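Local coordinates for ABC transporter periplasmic peptide-binding protein (PDB 4QFL) that binds dipeptides such as Ala-Phe in the periplasm, probably handing them to an ABC transporter for import into the cell, at residues A[111-116]-A[183-188]; A[307-312]-A[366-371]. One frame throughout, in Å; residues are numbered along the deposited sequence.

Interaction 1: residues A[111-116]-A[183-188]; sequences REFNAD and AVVLSK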
loop_
_atom_site.group_PDB
_atom_site.type_symbol
_atom_site.label_atom_id
_atom_site.label_comp_id
_atom_site.label_asym_id
_atom_site.label_seq_id
_atom_site.Cartn_x
_atom_site.Cartn_y
_atom_site.Cartn_z
ATOM N N ARG A 111 32.318 -4.963 3.416
ATOM C CA ARG A 111 32.402 -3.836 2.496
ATOM C C ARG A 111 31.177 -2.940 2.641
ATOM O O ARG A 111 30.187 -3.324 3.258
ATOM C CB ARG A 111 32.534 -4.324 1.051
ATOM C CG ARG A 111 31.351 -5.127 0.552
ATOM C CD ARG A 111 31.194 -5.009 -0.956
ATOM N NE ARG A 111 30.056 -5.788 -1.444
ATOM C CZ ARG A 111 28.828 -5.297 -1.606
ATOM N NH1 ARG A 111 28.573 -4.023 -1.337
ATOM N NH2 ARG A 111 27.855 -6.078 -2.063
ATOM N N GLU A 112 31.254 -1.736 2.087
ATOM C CA GLU A 112 30.130 -0.816 2.141
ATOM C C GLU A 112 29.234 -0.951 0.912
ATOM O O GLU A 112 29.595 -1.581 -0.087
ATOM C CB GLU A 112 30.627 0.626 2.302
ATOM C CG GLU A 112 31.440 0.847 3.572
ATOM C CD GLU A 112 31.783 2.302 3.815
ATOM O OE1 GLU A 112 31.682 3.102 2.864
ATOM O OE2 GLU A 112 32.155 2.650 4.955
ATOM N N PHE A 113 28.057 -0.350 1.008
ATOM C CA PHE A 113 27.094 -0.303 -0.083
ATOM C C PHE A 113 27.687 0.200 -1.409
ATOM O O PHE A 113 28.394 1.215 -1.455
ATOM C CB PHE A 113 25.903 0.565 0.335
ATOM C CG PHE A 113 25.113 1.078 -0.810
ATOM C CD1 PHE A 113 24.385 0.208 -1.602
ATOM C CD2 PHE A 113 25.096 2.428 -1.105
ATOM C CE1 PHE A 113 23.655 0.677 -2.675
ATOM C CE2 PHE A 113 24.373 2.908 -2.174
ATOM C CZ PHE A 113 23.648 2.027 -2.964
ATOM N N ASN A 114 27.407 -0.527 -2.488
ATOM C CA ASN A 114 27.850 -0.103 -3.814
ATOM C C ASN A 114 26.904 -0.587 -4.895
ATOM O O ASN A 114 25.831 -1.130 -4.596
ATOM C CB ASN A 114 29.287 -0.559 -4.101
ATOM C CG ASN A 114 29.424 -2.065 -4.143
ATOM O OD1 ASN A 114 28.513 -2.774 -4.567
ATOM N ND2 ASN A 114 30.570 -2.567 -3.687
ATOM N N ALA A 115 27.300 -0.374 -6.146
ATOM C CA ALA A 115 26.484 -0.731 -7.306
ATOM C C ALA A 115 26.025 -2.190 -7.315
ATOM O O ALA A 115 24.953 -2.503 -7.819
ATOM C CB ALA A 115 27.238 -0.412 -8.589
ATOM N N ASP A 116 26.854 -3.082 -6.782
ATOM C CA ASP A 116 26.535 -4.505 -6.756
ATOM C C ASP A 116 25.243 -4.802 -5.995
ATOM O O ASP A 116 24.500 -5.719 -6.352
ATOM C CB ASP A 116 27.689 -5.291 -6.143
ATOM C CG ASP A 116 28.876 -5.389 -7.069
ATOM O OD1 ASP A 116 28.684 -5.216 -8.290
ATOM O OD2 ASP A 116 29.995 -5.660 -6.580
ATOM N N ALA A 183 10.725 -0.435 -2.886
ATOM C CA ALA A 183 11.959 -0.349 -3.662
ATOM C C ALA A 183 13.209 -0.165 -2.804
ATOM O O ALA A 183 14.119 0.589 -3.167
ATOM C CB ALA A 183 11.843 0.784 -4.668
ATOM N N VAL A 184 13.271 -0.853 -1.670
ATOM C CA VAL A 184 14.405 -0.655 -0.768
ATOM C C VAL A 184 15.624 -1.346 -1.317
ATOM O O VAL A 184 15.513 -2.221 -2.175
ATOM C CB VAL A 184 14.139 -1.196 0.629
ATOM C CG1 VAL A 184 12.899 -0.537 1.229
ATOM C CG2 VAL A 184 14.004 -2.707 0.601
ATOM N N VAL A 185 16.785 -0.954 -0.811
ATOM C CA VAL A 185 18.051 -1.582 -1.185
ATOM C C VAL A 185 18.478 -2.691 -0.218
ATOM O O VAL A 185 18.559 -2.471 0.996
ATOM C CB VAL A 185 19.176 -0.539 -1.253
ATOM C CG1 VAL A 185 20.504 -1.218 -1.541
ATOM C CG2 VAL A 185 18.856 0.493 -2.315
ATOM N N LEU A 186 18.765 -3.872 -0.765
ATOM C CA LEU A 186 19.156 -5.027 0.039
ATOM C C LEU A 186 20.660 -5.291 -0.009
ATOM O O LEU A 186 21.372 -4.698 -0.812
ATOM C CB LEU A 186 18.410 -6.280 -0.429
ATOM C CG LEU A 186 16.888 -6.165 -0.494
ATOM C CD1 LEU A 186 16.275 -7.460 -1.016
ATOM C CD2 LEU A 186 16.374 -5.853 0.875
ATOM N N SER A 187 21.123 -6.192 0.855
ATOM C CA SER A 187 22.537 -6.567 0.931
ATOM C C SER A 187 22.905 -7.770 0.066
ATOM O O SER A 187 22.463 -8.892 0.331
ATOM C CB SER A 187 22.934 -6.897 2.369
ATOM O OG SER A 187 24.232 -7.475 2.387
ATOM N N LYS A 188 23.734 -7.541 -0.947
ATOM C CA LYS A 188 24.233 -8.638 -1.759
ATOM C C LYS A 188 25.180 -9.524 -0.967
ATOM O O LYS A 188 25.135 -10.753 -1.081
ATOM C CB LYS A 188 24.923 -8.143 -3.025
ATOM C CG LYS A 188 25.266 -9.294 -3.955
ATOM C CD LYS A 188 25.955 -8.855 -5.222
ATOM C CE LYS A 188 26.215 -10.063 -6.107
ATOM N NZ LYS A 188 26.907 -9.713 -7.376
HETATM O O HOH W 1 25.298 -7.779 -8.390
#
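Lys-188 stretches along the first turn of helix 115-126, and two residues of 111-116 meet different parts of its chain. Near its root, the edge of the Arg-111 guanidinium comes up to the first methylene, NH2 lying 3.7 Å from Lys-188 CB and close to the guanidinium plane. Farther out, CD passes 3.6 Å from the backbone O of Asp-116. With CG anti to the backbone N (chi1 -172°) and every later bond extended, the lysine packs by its methylenes and still carries its charged NZ to a water 2.7 Å away, which in turn donates to Asp-116 O. The guanidinium is held by its other bonds: NH1 gives a hydrogen bond of 2.9 Å to Glu-112 O, from above the carbonyl plane, and a salt bridge to Asp-117. Were Arg-111 cut back to an alanine, Asp-117 would probably lose this charged mate and the base of the Lys-188 chain its cover. On the buried side, Phe-113 and Val-185 cross at about a right angle, ring atom CE1 3.8 Å from CG1. Asn-114 caps the helix, its OD1 accepting from Asp-116 N at 2.8 Å, while Ser-187 caps helix 188-196 through Tyr-190 N. Two helix starts thus meet through an apolar pair, lysine methylenes and a water bridge, while Asp-117, accepting also from Lys-188 N, ties both sides together and probably helps balance the charges.

Interaction 2: residues A[307-312]-A[366-371]; sequences LKVRQA and AGYEKG
The start of helix 307-314 packs here against the connection that leads from helix 356-363 to strand 373-378, a purely apolar touch near the periphery of this family 5 solute-binding protein. Val-309 makes the contact from the helix side: its CG2 methyl stands 4.0 Å from Ala-366 CB and 4.4 Å from ring atom CD1 of Tyr-368, so one branch serves both partners. That branch lies anti to the carbonyl carbon, beside the backbone N, while CG1 takes the place anti to N (chi1 158°). The single methyl of Ala-366 lets the two backbones approach to 6.2 Å between Val-309 CA and Ala-366 CA. The valine methyl meets the Tyr-368 ring obliquely. In the connection, the peptide bond between Ala-366 and Gly-367 is cis, and Tyr-368 is the centre of an inverse gamma turn; within this irregular backbone Ala-366 and Tyr-368 both point their CB toward the helix. The same ring packs edge-to-face with Phe-372, and Pro-303 touches both Val-309 and Tyr-368, extending the apolar patch. One turn farther along the helix, Ala-312 rests on Leu-362 and Leu-363 of helix 356-363. Valine suits this buried place because it presents a short apolar branch to an alanine methyl and a ring carbon, with no polar side-chain atom to satisfy. With no hydrogen bond or salt bridge between the two segments, their direct association rests on van der Waals packing and probably on keeping water from a few methyl and ring carbons.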
loop_
_atom_site.group_PDB
_atom_site.type_symbol
_atom_site.label_atom_id
_atom_site.label_comp_id
_atom_site.label_asym_id
_atom_site.label_seq_id
_atom_site.Cartn_x
_atom_site.Cartn_y
_atom_site.Cartn_z
ATOM N N LEU A 307 -23.074 -6.423 -15.761
ATOM C CA LEU A 307 -22.975 -5.009 -15.442
ATOM C C LEU A 307 -24.276 -4.500 -14.840
ATOM O O LEU A 307 -24.252 -3.804 -13.827
ATOM C CB LEU A 307 -22.585 -4.192 -16.673
ATOM C CG LEU A 307 -22.439 -2.675 -16.493
ATOM C CD1 LEU A 307 -21.572 -2.302 -15.289
ATOM C CD2 LEU A 307 -21.886 -2.054 -17.767
ATOM N N LYS A 308 -25.408 -4.864 -15.444
ATOM C CA LYS A 308 -26.710 -4.428 -14.942
ATOM C C LYS A 308 -26.903 -4.792 -13.483
ATOM O O LYS A 308 -27.584 -4.088 -12.739
ATOM C CB LYS A 308 -27.851 -5.016 -15.769
ATOM C CG LYS A 308 -28.297 -4.144 -16.934
ATOM C CD LYS A 308 -29.816 -3.994 -16.949
ATOM C CE LYS A 308 -30.293 -3.186 -18.156
ATOM N NZ LYS A 308 -30.053 -1.711 -18.039
ATOM N N VAL A 309 -26.319 -5.907 -13.076
ATOM C CA VAL A 309 -26.420 -6.337 -11.697
ATOM C C VAL A 309 -25.548 -5.435 -10.845
ATOM O O VAL A 309 -25.972 -4.964 -9.790
ATOM C CB VAL A 309 -25.968 -7.785 -11.537
ATOM C CG1 VAL A 309 -25.559 -8.065 -10.099
ATOM C CG2 VAL A 309 -27.064 -8.724 -11.977
ATOM N N ARG A 310 -24.327 -5.192 -11.308
ATOM C CA ARG A 310 -23.407 -4.351 -10.558
ATOM C C ARG A 310 -24.023 -2.978 -10.361
ATOM O O ARG A 310 -23.972 -2.418 -9.264
ATOM C CB ARG A 310 -22.035 -4.272 -11.241
ATOM C CG ARG A 310 -21.275 -5.591 -11.175
ATOM C CD ARG A 310 -19.798 -5.460 -11.527
ATOM N NE ARG A 310 -19.575 -4.886 -12.851
ATOM C CZ ARG A 310 -19.584 -5.569 -13.995
ATOM N NH1 ARG A 310 -19.831 -6.866 -14.011
ATOM N NH2 ARG A 310 -19.351 -4.940 -15.137
ATOM N N GLN A 311 -24.632 -2.455 -11.420
ATOM C CA GLN A 311 -25.334 -1.177 -11.357
ATOM C C GLN A 311 -26.506 -1.232 -10.372
ATOM O O GLN A 311 -26.684 -0.333 -9.551
ATOM C CB GLN A 311 -25.820 -0.781 -12.748
ATOM C CG GLN A 311 -24.702 -0.693 -13.762
ATOM C CD GLN A 311 -25.199 -0.573 -15.190
ATOM O OE1 GLN A 311 -24.409 -0.372 -16.111
ATOM N NE2 GLN A 311 -26.509 -0.697 -15.382
ATOM N N ALA A 312 -27.300 -2.295 -10.448
ATOM C CA ALA A 312 -28.413 -2.470 -9.524
ATOM C C ALA A 312 -27.975 -2.432 -8.049
ATOM O O ALA A 312 -28.606 -1.765 -7.235
ATOM C CB ALA A 312 -29.168 -3.755 -9.838
ATOM N N ALA A 366 -32.802 -8.037 -14.697
ATOM C CA ALA A 366 -31.452 -8.544 -14.661
ATOM C C ALA A 366 -31.416 -10.072 -14.602
ATOM O O ALA A 366 -30.387 -10.661 -14.922
ATOM C CB ALA A 366 -30.685 -7.942 -13.482
ATOM N N GLY A 367 -32.512 -10.730 -14.212
ATOM C CA GLY A 367 -33.774 -10.118 -13.840
ATOM C C GLY A 367 -34.184 -10.650 -12.489
ATOM O O GLY A 367 -35.287 -11.181 -12.308
ATOM N N TYR A 368 -33.263 -10.496 -11.543
ATOM C CA TYR A 368 -33.354 -11.069 -10.206
ATOM C C TYR A 368 -34.457 -10.453 -9.355
ATOM O O TYR A 368 -34.187 -9.667 -8.444
ATOM C CB TYR A 368 -32.004 -10.916 -9.508
ATOM C CG TYR A 368 -30.979 -11.918 -9.985
ATOM C CD1 TYR A 368 -30.171 -11.661 -11.096
ATOM C CD2 TYR A 368 -30.827 -13.133 -9.327
ATOM C CE1 TYR A 368 -29.227 -12.601 -11.528
ATOM C CE2 TYR A 368 -29.895 -14.069 -9.739
ATOM C CZ TYR A 368 -29.098 -13.810 -10.837
ATOM O OH TYR A 368 -28.183 -14.780 -11.212
ATOM N N GLU A 369 -35.697 -10.830 -9.649
ATOM C CA GLU A 369 -36.844 -10.303 -8.923
ATOM C C GLU A 369 -36.835 -10.747 -7.461
ATOM O O GLU A 369 -36.882 -9.917 -6.552
ATOM C CB GLU A 369 -38.148 -10.704 -9.613
ATOM C CG GLU A 369 -38.165 -10.427 -11.106
ATOM C CD GLU A 369 -39.515 -10.712 -11.739
ATOM O OE1 GLU A 369 -40.536 -10.648 -11.016
ATOM O OE2 GLU A 369 -39.551 -11.004 -12.960
ATOM N N LYS A 370 -36.770 -12.054 -7.234
ATOM C CA LYS A 370 -36.642 -12.572 -5.881
ATOM C C LYS A 370 -35.236 -12.287 -5.392
ATOM O O LYS A 370 -34.832 -12.753 -4.326
ATOM C CB LYS A 370 -36.914 -14.077 -5.842
ATOM C CG LYS A 370 -38.163 -14.488 -5.057
ATOM C CD LYS A 370 -39.449 -14.211 -5.831
ATOM C CE LYS A 370 -39.826 -12.731 -5.807
ATOM N NZ LYS A 370 -41.006 -12.437 -6.675
ATOM N N GLY A 371 -34.494 -11.520 -6.187
ATOM C CA GLY A 371 -33.119 -11.188 -5.866
ATOM C C GLY A 371 -32.267 -12.424 -5.651
ATOM O O GLY A 371 -32.572 -13.499 -6.166
#

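Interactions 1 and 2 lie on opposite sides of the chain's centre, their own centres 54 Å apart and their nearest atoms about 32 Å apart, and they share no helix or strand. Both are partly buried. Interaction 1 brings together the starts of two helices, and its chemistry is mixed: a buried aromatic-aliphatic pair gives way to charged chains and a bridging water where the residues are partly exposed. Interaction 2 sets a helix against an irregular connection and uses apolar groups alone, with buried Val-309 meeting partly exposed partners. It also buries less surface, 126 Å² against 198 Å². Neither includes residues of the dipeptide pocket.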